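Local coordinates for O-methyltransferase (Burkholderia thailandensis, PDB 3MCZ), which probably transfers methyl groups from S-adenosylmethionine to hydroxyl groups of a substrate not yet identified, working as a dimer, at residues A[256-261]-A[267-272]; A[39-44]-A[48-53]. All coordinates share one frame; numbering follows the deposited sequence.

How the interactions relate
Interaction 2 comes first along the chain and belongs to the N-terminal dimerisation domain, where it joins the end of helix 35-46 to the short helix that follows; interaction 1 lies in the methyltransferase domain, where the turn after strand 251-255 meets helix 263-275. Their centres are 39 Å apart, on opposite sides of the chain's centre, and the nearest atoms of the two remain about 18 Å from each other, so there is no direct touch. The second subunit reaches the 39-44 side of interaction 2 but neither segment of interaction 1. Both are short-range contacts within a domain; the cofactor is expected to bind in the domain of interaction 1, as in this family.

Interaction 1 of 2, residues A[256-261]-A[267-272]; sequences DCLHYF and REVIGH
Leu258 meets Ile270 and Val269 with its two methyl branches, and this is the close-packed part of the contact. CD1 of Leu258 comes to 3.9 Å from CD1 of Ile270, the two side chains crossing at about a right angle. The other branch, Leu258 CD2, lies 4.0 Å from Ile270 CG1 and also touches Val269 CG1; the side chains of Leu258 and Val269 slide past each other in opposite directions. Val269 divides its methyls between two partners: with chi1 at 168°, CG1 is anti to the backbone N and faces Leu258, while CG2, anti to the carbonyl carbon, faces the Phe261 ring. There it sits 4.1 Å from the centroid of the Phe261 ring and 8° off the normal, a CH-pi contact over the face. The turn with its 3-10 segment 258-260 follows strand 251-255 of the Rossmann-like methyltransferase sheet and leads into helix 263-275, so the contact folds the strand-to-helix connection back on the helix it enters. Val325 and Val326 of helix 319-328 also cover Ile270. Toward solvent the character changes: Arg267 points away from the turn and is exposed, with a long, weak ion pair to Asp328, while the partly exposed Glu268 forms a salt bridge with Arg264. No hydrogen bond joins the two segments.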
# COMPACT_ATOMS: atom_id res chain seq x y z
N ASP A 256 -22.10 14.18 0.84
CA ASP A 256 -20.72 13.69 0.73
C ASP A 256 -19.90 14.64 -0.14
O ASP A 256 -19.18 14.18 -1.03
CB ASP A 256 -20.77 12.27 0.13
CG ASP A 256 -19.51 11.43 0.36
OD1 ASP A 256 -18.72 11.70 1.30
OD2 ASP A 256 -19.33 10.45 -0.42
N CYS A 257 -19.99 15.95 0.15
CA CYS A 257 -19.32 17.01 -0.62
C CYS A 257 -18.76 18.17 0.19
O CYS A 257 -17.99 18.98 -0.33
CB CYS A 257 -20.25 17.58 -1.69
SG CYS A 257 -21.73 18.40 -0.97
N LEU A 258 -19.12 18.30 1.47
CA LEU A 258 -18.60 19.42 2.26
C LEU A 258 -17.08 19.39 2.47
O LEU A 258 -16.44 20.45 2.73
CB LEU A 258 -19.34 19.55 3.60
CG LEU A 258 -20.75 20.17 3.58
CD1 LEU A 258 -21.33 20.07 4.99
CD2 LEU A 258 -20.77 21.63 3.10
N HIS A 259 -16.47 18.22 2.29
CA HIS A 259 -15.06 18.08 2.46
C HIS A 259 -14.20 18.64 1.30
O HIS A 259 -12.99 18.53 1.37
CB HIS A 259 -14.70 16.62 2.73
CG HIS A 259 -15.25 15.67 1.72
ND1 HIS A 259 -16.39 14.94 1.94
CD2 HIS A 259 -14.85 15.39 0.46
CE1 HIS A 259 -16.67 14.22 0.86
NE2 HIS A 259 -15.73 14.47 -0.04
N TYR A 260 -14.83 19.20 0.27
CA TYR A 260 -14.12 19.99 -0.73
C TYR A 260 -13.89 21.44 -0.32
O TYR A 260 -13.18 22.17 -1.01
CB TYR A 260 -14.89 19.98 -2.07
CG TYR A 260 -14.80 18.65 -2.76
CD1 TYR A 260 -13.69 18.32 -3.50
CD2 TYR A 260 -15.83 17.72 -2.63
CE1 TYR A 260 -13.61 17.10 -4.13
CE2 TYR A 260 -15.76 16.50 -3.23
CZ TYR A 260 -14.66 16.19 -3.99
OH TYR A 260 -14.60 14.97 -4.60
N PHE A 261 -14.48 21.85 0.79
CA PHE A 261 -14.46 23.23 1.21
C PHE A 261 -13.64 23.40 2.48
O PHE A 261 -13.66 22.51 3.33
CB PHE A 261 -15.90 23.69 1.43
CG PHE A 261 -16.74 23.62 0.20
CD1 PHE A 261 -16.49 24.48 -0.87
CD2 PHE A 261 -17.72 22.65 0.07
CE1 PHE A 261 -17.27 24.39 -2.06
CE2 PHE A 261 -18.49 22.56 -1.10
CZ PHE A 261 -18.26 23.45 -2.16
N ARG A 267 -19.15 26.76 5.86
CA ARG A 267 -20.20 27.50 6.62
C ARG A 267 -21.07 28.30 5.66
O ARG A 267 -22.27 28.31 5.80
CB ARG A 267 -19.58 28.39 7.69
CG ARG A 267 -20.58 29.21 8.48
CD ARG A 267 -19.89 30.13 9.48
NE ARG A 267 -19.39 29.40 10.64
CZ ARG A 267 -20.15 29.01 11.67
NH1 ARG A 267 -21.46 29.21 11.67
NH2 ARG A 267 -19.60 28.36 12.68
N GLU A 268 -20.48 28.94 4.65
CA GLU A 268 -21.26 29.68 3.67
C GLU A 268 -22.16 28.81 2.82
O GLU A 268 -23.29 29.21 2.53
CB GLU A 268 -20.33 30.50 2.77
CG GLU A 268 -19.71 31.65 3.55
CD GLU A 268 -18.54 32.31 2.86
OE1 GLU A 268 -17.93 31.70 1.95
OE2 GLU A 268 -18.22 33.44 3.28
N VAL A 269 -21.67 27.64 2.42
CA VAL A 269 -22.43 26.70 1.58
C VAL A 269 -23.63 26.17 2.35
O VAL A 269 -24.70 26.05 1.81
CB VAL A 269 -21.57 25.55 1.13
CG1 VAL A 269 -22.44 24.40 0.49
CG2 VAL A 269 -20.54 26.07 0.11
N ILE A 270 -23.41 25.84 3.61
CA ILE A 270 -24.48 25.32 4.47
C ILE A 270 -25.55 26.39 4.64
O ILE A 270 -26.74 26.10 4.50
CB ILE A 270 -23.94 24.87 5.84
CG1 ILE A 270 -23.07 23.63 5.67
CG2 ILE A 270 -25.10 24.56 6.79
CD1 ILE A 270 -22.22 23.32 6.89
N GLY A 271 -25.15 27.63 4.91
CA GLY A 271 -26.11 28.71 4.98
C GLY A 271 -26.95 28.95 3.73
O GLY A 271 -28.16 29.15 3.80
N HIS A 272 -26.30 28.94 2.57
CA HIS A 272 -26.99 29.13 1.32
C HIS A 272 -27.97 27.97 1.09
O HIS A 272 -29.11 28.19 0.64
CB HIS A 272 -25.99 29.14 0.17
CG HIS A 272 -25.07 30.32 0.18
ND1 HIS A 272 -23.81 30.28 -0.38
CD2 HIS A 272 -25.21 31.56 0.70
CE1 HIS A 272 -23.22 31.45 -0.21
NE2 HIS A 272 -24.04 32.24 0.45

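Interaction 2 of 2, residues A[39-44]-A[48-53]; sequences AILHYA and KLFDLT
A single hydrogen bond joins the two backbones: Leu49 N donates to Ala44 O over 3.0 Å, with an N-H...O angle of 158°. Lys48 N is also close to Ala44 O, at 3.3 Å, but its angle is too poor for a bond. Lys48 has a positive phi (52°) and is the first residue to leave the helix; with two bonds back into the last turn this makes a Schellman motif ending helix 35-46 in the winged-helix-like dimerisation domain. Apolar contacts fill the bend beside it. Phe50 has CG anti to its carbonyl carbon (chi1 -58°), which brings the ring back to Ala44, whose CB meets it obliquely and approaches Phe50 CE2 to 3.3 Å, a tight fit. Leu41 CD1 reaches the same ring atom, Phe50 CE2, more loosely at 4.5 Å; a similar approach of Leu49 CD2 to Ala44 CB is doubtful, because Leu49 was modelled in two conformations. Leu49 continues onto Leu76 and Leu80 of helix 70-82, and Phe50 onto Leu103 of helix 97-103. On the dimer side, His42 NE2 is hydrogen-bonded to Ser32 O of the second subunit, and Leu41 packs on Leu31 of that subunit.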
# COMPACT_ATOMS: atom_id res chain seq x y z
N ALA A 39 -0.13 -2.51 -5.64
CA ALA A 39 0.44 -2.46 -7.01
C ALA A 39 0.18 -3.76 -7.78
O ALA A 39 -0.11 -3.72 -8.96
CB ALA A 39 1.90 -2.17 -6.94
N ILE A 40 0.27 -4.89 -7.09
CA ILE A 40 0.01 -6.21 -7.72
C ILE A 40 -1.44 -6.28 -8.24
O ILE A 40 -1.69 -6.66 -9.39
CB ILE A 40 0.27 -7.34 -6.72
CG1 ILE A 40 1.74 -7.38 -6.35
CG2 ILE A 40 -0.25 -8.72 -7.25
CD1 ILE A 40 2.02 -8.23 -5.10
N LEU A 41 -2.40 -5.94 -7.38
CA LEU A 41 -3.78 -5.92 -7.79
C LEU A 41 -4.04 -4.91 -8.88
O LEU A 41 -4.79 -5.19 -9.82
CB LEU A 41 -4.69 -5.63 -6.60
CG LEU A 41 -6.20 -5.61 -6.89
CD1 LEU A 41 -6.71 -6.91 -7.57
CD2 LEU A 41 -6.98 -5.28 -5.57
N HIS A 42 -3.46 -3.72 -8.75
CA HIS A 42 -3.61 -2.70 -9.76
C HIS A 42 -3.17 -3.23 -11.09
O HIS A 42 -3.87 -3.03 -12.11
CB HIS A 42 -2.86 -1.39 -9.44
CG HIS A 42 -3.29 -0.70 -8.17
ND1 HIS A 42 -2.47 0.21 -7.53
CD2 HIS A 42 -4.39 -0.82 -7.39
CE1 HIS A 42 -3.05 0.64 -6.43
NE2 HIS A 42 -4.21 0.01 -6.30
N TYR A 43 -2.02 -3.91 -11.12
CA TYR A 43 -1.48 -4.44 -12.38
C TYR A 43 -2.44 -5.49 -13.01
O TYR A 43 -2.75 -5.41 -14.21
CB TYR A 43 -0.04 -5.03 -12.21
CG TYR A 43 0.30 -5.77 -13.45
CD1 TYR A 43 0.49 -5.07 -14.62
CD2 TYR A 43 0.23 -7.15 -13.51
CE1 TYR A 43 0.68 -5.71 -15.80
CE2 TYR A 43 0.44 -7.80 -14.69
CZ TYR A 43 0.67 -7.08 -15.83
OH TYR A 43 0.84 -7.70 -17.02
N ALA A 44 -2.90 -6.44 -12.19
CA ALA A 44 -3.71 -7.55 -12.68
C ALA A 44 -5.01 -7.01 -13.29
O ALA A 44 -5.47 -7.49 -14.33
CB ALA A 44 -4.01 -8.55 -11.56
N LYS A 48 -6.10 -6.55 -17.40
CA LYS A 48 -7.25 -7.46 -17.54
C LYS A 48 -6.84 -8.96 -17.54
O LYS A 48 -7.33 -9.76 -18.35
CB LYS A 48 -8.09 -7.13 -18.80
CG LYS A 48 -8.57 -5.68 -18.85
CD LYS A 48 -9.26 -5.36 -20.19
CE LYS A 48 -9.81 -3.92 -20.16
NZ LYS A 48 -8.71 -2.90 -20.19
N LEU A 49 -5.93 -9.32 -16.65
CA LEU A 49 -5.45 -10.69 -16.57
C LEU A 49 -6.58 -11.66 -16.23
O LEU A 49 -6.65 -12.78 -16.73
CB LEU A 49 -4.35 -10.78 -15.50
CG LEU A 49 -3.74 -12.15 -15.24
CD1 LEU A 49 -3.03 -12.70 -16.47
CD2 LEU A 49 -2.77 -12.07 -14.05
N PHE A 50 -7.49 -11.21 -15.37
CA PHE A 50 -8.55 -12.10 -14.86
C PHE A 50 -9.65 -12.44 -15.88
O PHE A 50 -10.43 -13.38 -15.67
CB PHE A 50 -9.16 -11.51 -13.59
CG PHE A 50 -8.17 -11.29 -12.50
CD1 PHE A 50 -7.45 -12.34 -11.97
CD2 PHE A 50 -7.93 -9.99 -12.01
CE1 PHE A 50 -6.54 -12.11 -10.93
CE2 PHE A 50 -7.02 -9.77 -10.98
CZ PHE A 50 -6.32 -10.83 -10.45
N ASP A 51 -9.69 -11.69 -16.97
CA ASP A 51 -10.56 -12.02 -18.08
C ASP A 51 -10.03 -13.26 -18.78
O ASP A 51 -10.81 -14.09 -19.25
CB ASP A 51 -10.66 -10.85 -19.07
CG ASP A 51 -11.64 -9.77 -18.61
OD1 ASP A 51 -11.87 -9.62 -17.39
OD2 ASP A 51 -12.22 -9.09 -19.48
N LEU A 52 -8.70 -13.40 -18.87
CA LEU A 52 -8.09 -14.60 -19.48
C LEU A 52 -8.31 -15.84 -18.63
O LEU A 52 -8.60 -16.93 -19.15
CB LEU A 52 -6.59 -14.40 -19.73
CG LEU A 52 -5.91 -15.49 -20.57
CD1 LEU A 52 -6.37 -15.47 -22.04
CD2 LEU A 52 -4.39 -15.35 -20.48
N THR A 53 -8.21 -15.68 -17.31
CA THR A 53 -8.30 -16.78 -16.37
C THR A 53 -9.74 -17.10 -15.93
O THR A 53 -9.94 -17.80 -14.96
CB THR A 53 -7.37 -16.53 -15.13
OG1 THR A 53 -7.62 -15.23 -14.57
CG2 THR A 53 -5.90 -16.58 -15.53